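Local structure of methanol--corrinoid protein co-methyltransferase (2I2X) at residues P95-K106 and E148-D159. The protein transfers the methyl group of methanol to the cob(I)amide carried by its partner corrinoid protein MtaC, a zinc-dependent step of methanogenesis. Sequence-based numbering, arbitrary orientation.
Sequences PSWGAEVAHAQK and EAFEQCAENGAD
Ala99 and Cys153, with CA atoms 4.2 Å apart, mark the tight middle of a contact between two neighbouring outer helices of the TIM barrel. Helix 95-116 leads into strand 119-126 of the parallel barrel sheet and helix 143-155 follows it; their short segments run nearly parallel, at a crossing angle of -24° with axes 7.8 Å apart. Small residues permit this spacing. Cys153 SG lies 3.5 Å from Gly98 C, a position where a side chain would crowd the sulfur, while Ala99 CB packs on Gln152 CB and Asn156 CB sits 3.4 Å from Ala99 O. The close fit extends to the N-terminal end of segment 95-106, where Pro95 CG meets Glu148 CB at 3.7 Å. On the inner side Ala102 and Cys153 both rest on His124 of the strand. In the turn that follows helix 143-155, Cys153 O accepts Asn156 N and Ala158 N from opposite faces of its plane, and Gly157 lies against Ala102 and Lys106; a CB there would clash with Ala102 O.

The solvent side is looser: the Glu148 carboxylate is exposed, and the exposed His103 adds little beyond its CB against Asn156 O.

At the far end the Lys106 chain, bent at chi2 (56°) and chi4, passes along Gly157, and NZ hydrogen-bonds to Gly157 O at 2.9 Å. An alanine here is likely to leave the Asp159 carboxylate without its countercharge and Gly157 O without this donor. Asp159 OD1 also accepts Leu122 N; in the salt bridge NZ meets both carboxylate oxygens on their syn sides, OD2 at 2.7 Å and 24° out of plane.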
ATOM      1  N   PRO A  95      14.441 -21.335  18.985  1.00 19.43           N
ATOM      2  CA  PRO A  95      15.280 -21.241  17.774  1.00 19.42           C
ATOM      3  C   PRO A  95      14.828 -22.086  16.559  1.00 18.94           C
ATOM      4  O   PRO A  95      14.918 -21.618  15.423  1.00 19.66           O
ATOM      5  CB  PRO A  95      16.667 -21.667  18.271  1.00 18.96           C
ATOM      6  CG  PRO A  95      16.662 -21.255  19.715  1.00 19.26           C
ATOM      7  CD  PRO A  95      15.249 -21.436  20.214  1.00 19.07           C
ATOM      8  N   SER A  96      14.343 -23.298  16.785  1.00 18.10           N
ATOM      9  CA  SER A  96      14.019 -24.196  15.673  1.00 17.65           C
ATOM     10  C   SER A  96      12.789 -23.684  14.869  1.00 17.37           C
ATOM     11  O   SER A  96      12.641 -23.984  13.700  1.00 16.18           O
ATOM     12  CB  SER A  96      13.823 -25.635  16.169  1.00 17.38           C
ATOM     13  OG  SER A  96      12.643 -25.741  16.977  1.00 17.59           O
ATOM     14  N   TRP A  97      11.935 -22.892  15.508  1.00 17.46           N
ATOM     15  CA  TRP A  97      10.828 -22.233  14.808  1.00 18.05           C
ATOM     16  C   TRP A  97      11.326 -21.300  13.698  1.00 17.92           C
ATOM     17  O   TRP A  97      10.960 -21.445  12.528  1.00 18.88           O
ATOM     18  CB  TRP A  97       9.958 -21.459  15.788  1.00 17.87           C
ATOM     19  CG  TRP A  97       9.029 -22.314  16.622  1.00 19.16           C
ATOM     20  CD1 TRP A  97       9.329 -23.490  17.267  1.00 19.44           C
ATOM     21  CD2 TRP A  97       7.659 -22.032  16.923  1.00 20.85           C
ATOM     22  NE1 TRP A  97       8.226 -23.962  17.919  1.00 19.25           N
ATOM     23  CE2 TRP A  97       7.185 -23.088  17.729  1.00 20.77           C
ATOM     24  CE3 TRP A  97       6.774 -21.001  16.564  1.00 21.55           C
ATOM     25  CZ2 TRP A  97       5.861 -23.141  18.194  1.00 21.24           C
ATOM     26  CZ3 TRP A  97       5.456 -21.052  17.039  1.00 22.47           C
ATOM     27  CH2 TRP A  97       5.015 -22.123  17.837  1.00 20.31           C
ATOM     28  N   GLY A  98      12.169 -20.353  14.057  1.00 17.35           N
ATOM     29  CA  GLY A  98      12.794 -19.503  13.069  1.00 17.26           C
ATOM     30  C   GLY A  98      13.547 -20.299  12.023  1.00 17.23           C
ATOM     31  O   GLY A  98      13.477 -19.977  10.839  1.00 17.53           O
ATOM     32  N   ALA A  99      14.258 -21.347  12.440  1.00 17.04           N
ATOM     33  CA  ALA A  99      14.999 -22.176  11.479  1.00 16.73           C
ATOM     34  C   ALA A  99      14.063 -22.784  10.427  1.00 16.43           C
ATOM     35  O   ALA A  99      14.386 -22.843   9.247  1.00 16.53           O
ATOM     36  CB  ALA A  99      15.751 -23.271  12.197  1.00 16.17           C
ATOM     37  N   GLU A 100      12.902 -23.233  10.870  1.00 15.91           N
ATOM     38  CA  GLU A 100      12.026 -23.970  10.006  1.00 16.14           C
ATOM     39  C   GLU A 100      11.251 -23.044   9.083  1.00 15.52           C
ATOM     40  O   GLU A 100      10.987 -23.397   7.936  1.00 15.49           O
ATOM     41  CB  GLU A 100      11.096 -24.870  10.810  1.00 16.43           C
ATOM     42  CG  GLU A 100      11.768 -26.138  11.275  1.00 18.29           C
ATOM     43  CD  GLU A 100      10.849 -27.002  12.124  1.00 22.77           C
ATOM     44  OE1 GLU A 100       9.734 -27.368  11.655  1.00 24.03           O
ATOM     45  OE2 GLU A 100      11.256 -27.321  13.265  1.00 24.84           O
ATOM     46  N   VAL A 101      10.912 -21.858   9.565  1.00 14.61           N
ATOM     47  CA  VAL A 101      10.412 -20.839   8.660  1.00 14.09           C
ATOM     48  C   VAL A 101      11.481 -20.520   7.601  1.00 13.40           C
ATOM     49  O   VAL A 101      11.188 -20.459   6.406  1.00 12.44           O
ATOM     50  CB  VAL A 101       9.963 -19.569   9.404  1.00 14.55           C
ATOM     51  CG1 VAL A 101       9.619 -18.454   8.409  1.00 12.80           C
ATOM     52  CG2 VAL A 101       8.784 -19.874  10.335  1.00 12.88           C
ATOM     53  N   ALA A 102      12.723 -20.367   8.041  1.00 13.09           N
ATOM     54  CA  ALA A 102      13.816 -20.058   7.122  1.00 13.48           C
ATOM     55  C   ALA A 102      13.871 -21.121   6.053  1.00 13.84           C
ATOM     56  O   ALA A 102      14.039 -20.822   4.873  1.00 14.17           O
ATOM     57  CB  ALA A 102      15.158 -19.984   7.863  1.00 13.12           C
ATOM     58  N   HIS A 103      13.706 -22.370   6.466  1.00 14.10           N
ATOM     59  CA  HIS A 103      13.864 -23.477   5.539  1.00 14.46           C
ATOM     60  C   HIS A 103      12.708 -23.529   4.541  1.00 14.12           C
ATOM     61  O   HIS A 103      12.906 -23.760   3.352  1.00 14.30           O
ATOM     62  CB  HIS A 103      14.036 -24.811   6.289  1.00 14.15           C
ATOM     63  CG  HIS A 103      14.462 -25.934   5.401  1.00 15.64           C
ATOM     64  ND1 HIS A 103      13.557 -26.745   4.745  1.00 16.83           N
ATOM     65  CD2 HIS A 103      15.696 -26.356   5.024  1.00 16.90           C
ATOM     66  CE1 HIS A 103      14.220 -27.632   4.019  1.00 18.47           C
ATOM     67  NE2 HIS A 103      15.518 -27.411   4.165  1.00 17.37           N
ATOM     68  N   ALA A 104      11.504 -23.300   5.033  1.00 13.63           N
ATOM     69  CA  ALA A 104      10.348 -23.353   4.183  1.00 14.07           C
ATOM     70  C   ALA A 104      10.391 -22.235   3.149  1.00 14.59           C
ATOM     71  O   ALA A 104      10.035 -22.470   1.987  1.00 15.62           O
ATOM     72  CB  ALA A 104       9.090 -23.283   5.009  1.00 13.83           C
ATOM     73  N   GLN A 105      10.828 -21.035   3.563  1.00 14.48           N
ATOM     74  CA  GLN A 105      10.978 -19.874   2.650  1.00 13.70           C
ATOM     75  C   GLN A 105      12.030 -20.124   1.563  1.00 13.77           C
ATOM     76  O   GLN A 105      11.745 -19.949   0.372  1.00 13.97           O
ATOM     77  CB  GLN A 105      11.317 -18.601   3.420  1.00 13.44           C
ATOM     78  CG  GLN A 105      10.232 -18.117   4.363  1.00 11.29           C
ATOM     79  CD  GLN A 105      10.450 -16.678   4.817  1.00 11.60           C
ATOM     80  OE1 GLN A 105       9.952 -15.734   4.189  1.00 12.74           O
ATOM     81  NE2 GLN A 105      11.165 -16.501   5.918  1.00  5.69           N
ATOM     82  N   LYS A 106      13.230 -20.561   1.963  1.00 13.35           N
ATOM     83  CA  LYS A 106      14.322 -20.806   1.002  1.00 12.90           C
ATOM     84  C   LYS A 106      13.980 -21.865  -0.047  1.00 13.05           C
ATOM     85  O   LYS A 106      14.413 -21.758  -1.214  1.00 12.98           O
ATOM     86  CB  LYS A 106      15.642 -21.184   1.699  1.00 12.69           C
ATOM     87  CG  LYS A 106      16.874 -21.007   0.798  1.00 12.31           C
ATOM     88  CD  LYS A 106      16.888 -19.537   0.287  1.00 14.27           C
ATOM     89  CE  LYS A 106      18.206 -19.115  -0.235  1.00 15.70           C
ATOM     90  NZ  LYS A 106      19.214 -18.910   0.871  1.00 16.62           N
ATOM     91  N   GLU A 148      21.610 -19.011  19.495  1.00 18.45           N
ATOM     92  CA  GLU A 148      21.081 -20.206  18.846  1.00 19.16           C
ATOM     93  C   GLU A 148      20.103 -19.812  17.747  1.00 18.77           C
ATOM     94  O   GLU A 148      20.017 -20.484  16.719  1.00 18.44           O
ATOM     95  CB  GLU A 148      20.328 -21.089  19.837  1.00 19.99           C
ATOM     96  CG  GLU A 148      21.163 -21.905  20.778  1.00 24.45           C
ATOM     97  CD  GLU A 148      20.316 -22.718  21.774  1.00 29.66           C
ATOM     98  OE1 GLU A 148      19.341 -23.387  21.340  1.00 32.07           O
ATOM     99  OE2 GLU A 148      20.646 -22.698  22.987  1.00 30.82           O
ATOM    100  N   ALA A 149      19.350 -18.737  17.966  1.00 18.07           N
ATOM    101  CA  ALA A 149      18.440 -18.281  16.937  1.00 18.49           C
ATOM    102  C   ALA A 149      19.216 -17.873  15.668  1.00 18.33           C
ATOM    103  O   ALA A 149      18.854 -18.292  14.554  1.00 18.45           O
ATOM    104  CB  ALA A 149      17.532 -17.167  17.438  1.00 18.27           C
ATOM    105  N   PHE A 150      20.288 -17.100  15.842  1.00 17.58           N
ATOM    106  CA  PHE A 150      21.077 -16.674  14.699  1.00 17.51           C
ATOM    107  C   PHE A 150      21.651 -17.895  14.020  1.00 17.48           C
ATOM    108  O   PHE A 150      21.566 -18.022  12.814  1.00 17.37           O
ATOM    109  CB  PHE A 150      22.223 -15.723  15.075  1.00 17.47           C
ATOM    110  CG  PHE A 150      21.793 -14.328  15.398  1.00 17.40           C
ATOM    111  CD1 PHE A 150      21.566 -13.391  14.378  1.00 15.99           C
ATOM    112  CD2 PHE A 150      21.656 -13.922  16.732  1.00 17.08           C
ATOM    113  CE1 PHE A 150      21.174 -12.087  14.671  1.00 13.73           C
ATOM    114  CE2 PHE A 150      21.254 -12.601  17.043  1.00 15.82           C
ATOM    115  CZ  PHE A 150      21.006 -11.688  15.998  1.00 15.22           C
ATOM    116  N   GLU A 151      22.232 -18.816  14.765  1.00 17.99           N
ATOM    117  CA  GLU A 151      22.917 -19.866  14.037  1.00 19.25           C
ATOM    118  C   GLU A 151      22.003 -20.930  13.407  1.00 18.79           C
ATOM    119  O   GLU A 151      22.318 -21.482  12.355  1.00 18.39           O
ATOM    120  CB  GLU A 151      24.102 -20.420  14.818  1.00 19.46           C
ATOM    121  CG  GLU A 151      24.006 -21.796  15.327  1.00 22.85           C
ATOM    122  CD  GLU A 151      25.306 -22.173  16.060  1.00 27.97           C
ATOM    123  OE1 GLU A 151      26.283 -22.604  15.387  1.00 27.80           O
ATOM    124  OE2 GLU A 151      25.337 -22.016  17.305  1.00 28.56           O
ATOM    125  N   GLN A 152      20.856 -21.174  14.034  1.00 18.70           N
ATOM    126  CA  GLN A 152      19.901 -22.122  13.507  1.00 18.97           C
ATOM    127  C   GLN A 152      19.289 -21.610  12.212  1.00 18.46           C
ATOM    128  O   GLN A 152      19.163 -22.379  11.254  1.00 18.05           O
ATOM    129  CB  GLN A 152      18.821 -22.443  14.528  1.00 19.64           C
ATOM    130  CG  GLN A 152      19.300 -23.312  15.675  1.00 22.95           C
ATOM    131  CD  GLN A 152      19.654 -24.687  15.205  1.00 29.07           C
ATOM    132  OE1 GLN A 152      18.848 -25.347  14.528  1.00 31.54           O
ATOM    133  NE2 GLN A 152      20.875 -25.140  15.537  1.00 30.32           N
ATOM    134  N   CYS A 153      18.933 -20.319  12.179  1.00 17.93           N
ATOM    135  CA  CYS A 153      18.384 -19.697  10.971  1.00 17.13           C
ATOM    136  C   CYS A 153      19.428 -19.660   9.886  1.00 17.39           C
ATOM    137  O   CYS A 153      19.119 -19.837   8.697  1.00 17.09           O
ATOM    138  CB  CYS A 153      17.911 -18.286  11.248  1.00 16.82           C
ATOM    139  SG  CYS A 153      16.445 -18.271  12.266  1.00 15.08           S
ATOM    140  N   ALA A 154      20.679 -19.459  10.299  1.00 17.19           N
ATOM    141  CA  ALA A 154      21.780 -19.370   9.347  1.00 16.77           C
ATOM    142  C   ALA A 154      22.094 -20.727   8.760  1.00 16.93           C
ATOM    143  O   ALA A 154      22.640 -20.823   7.685  1.00 17.32           O
ATOM    144  CB  ALA A 154      22.992 -18.796  10.007  1.00 16.55           C
ATOM    145  N   GLU A 155      21.741 -21.782   9.473  1.00 17.40           N
ATOM    146  CA  GLU A 155      22.029 -23.126   9.017  1.00 17.97           C
ATOM    147  C   GLU A 155      20.908 -23.665   8.164  1.00 17.61           C
ATOM    148  O   GLU A 155      21.058 -24.716   7.552  1.00 18.46           O
ATOM    149  CB  GLU A 155      22.293 -24.055  10.206  1.00 18.20           C
ATOM    150  CG  GLU A 155      23.779 -24.110  10.549  1.00 21.27           C
ATOM    151  CD  GLU A 155      24.102 -24.716  11.926  1.00 25.24           C
ATOM    152  OE1 GLU A 155      23.236 -25.350  12.588  1.00 26.25           O
ATOM    153  OE2 GLU A 155      25.261 -24.548  12.344  1.00 26.75           O
ATOM    154  N   ASN A 156      19.798 -22.930   8.101  1.00 16.77           N
ATOM    155  CA  ASN A 156      18.574 -23.431   7.502  1.00 15.32           C
ATOM    156  C   ASN A 156      17.959 -22.549   6.433  1.00 14.65           C
ATOM    157  O   ASN A 156      16.771 -22.655   6.159  1.00 14.42           O
ATOM    158  CB  ASN A 156      17.569 -23.714   8.611  1.00 15.49           C
ATOM    159  CG  ASN A 156      17.895 -24.997   9.366  1.00 16.92           C
ATOM    160  OD1 ASN A 156      18.481 -24.971  10.454  1.00 16.30           O
ATOM    161  ND2 ASN A 156      17.532 -26.131   8.775  1.00 18.88           N
ATOM    162  N   GLY A 157      18.757 -21.673   5.836  1.00 13.74           N
ATOM    163  CA  GLY A 157      18.301 -20.899   4.684  1.00 13.69           C
ATOM    164  C   GLY A 157      18.424 -19.376   4.736  1.00 13.98           C
ATOM    165  O   GLY A 157      18.353 -18.723   3.680  1.00 13.44           O
ATOM    166  N   ALA A 158      18.605 -18.806   5.937  1.00 13.06           N
ATOM    167  CA  ALA A 158      18.834 -17.368   6.033  1.00 12.95           C
ATOM    168  C   ALA A 158      20.198 -16.996   5.469  1.00 12.93           C
ATOM    169  O   ALA A 158      21.200 -17.638   5.768  1.00 12.38           O
ATOM    170  CB  ALA A 158      18.644 -16.849   7.449  1.00 12.51           C
ATOM    171  N   ASP A 159      20.199 -15.972   4.612  1.00 13.34           N
ATOM    172  CA  ASP A 159      21.386 -15.490   3.920  1.00 13.09           C
ATOM    173  C   ASP A 159      21.995 -14.297   4.664  1.00 13.20           C
ATOM    174  O   ASP A 159      23.219 -14.165   4.758  1.00 14.04           O
ATOM    175  CB  ASP A 159      21.004 -15.063   2.501  1.00 13.40           C
ATOM    176  CG  ASP A 159      20.516 -16.224   1.640  1.00 14.49           C
ATOM    177  OD1 ASP A 159      19.369 -16.168   1.153  1.00 16.82           O
ATOM    178  OD2 ASP A 159      21.272 -17.196   1.428  1.00 16.24           O
TER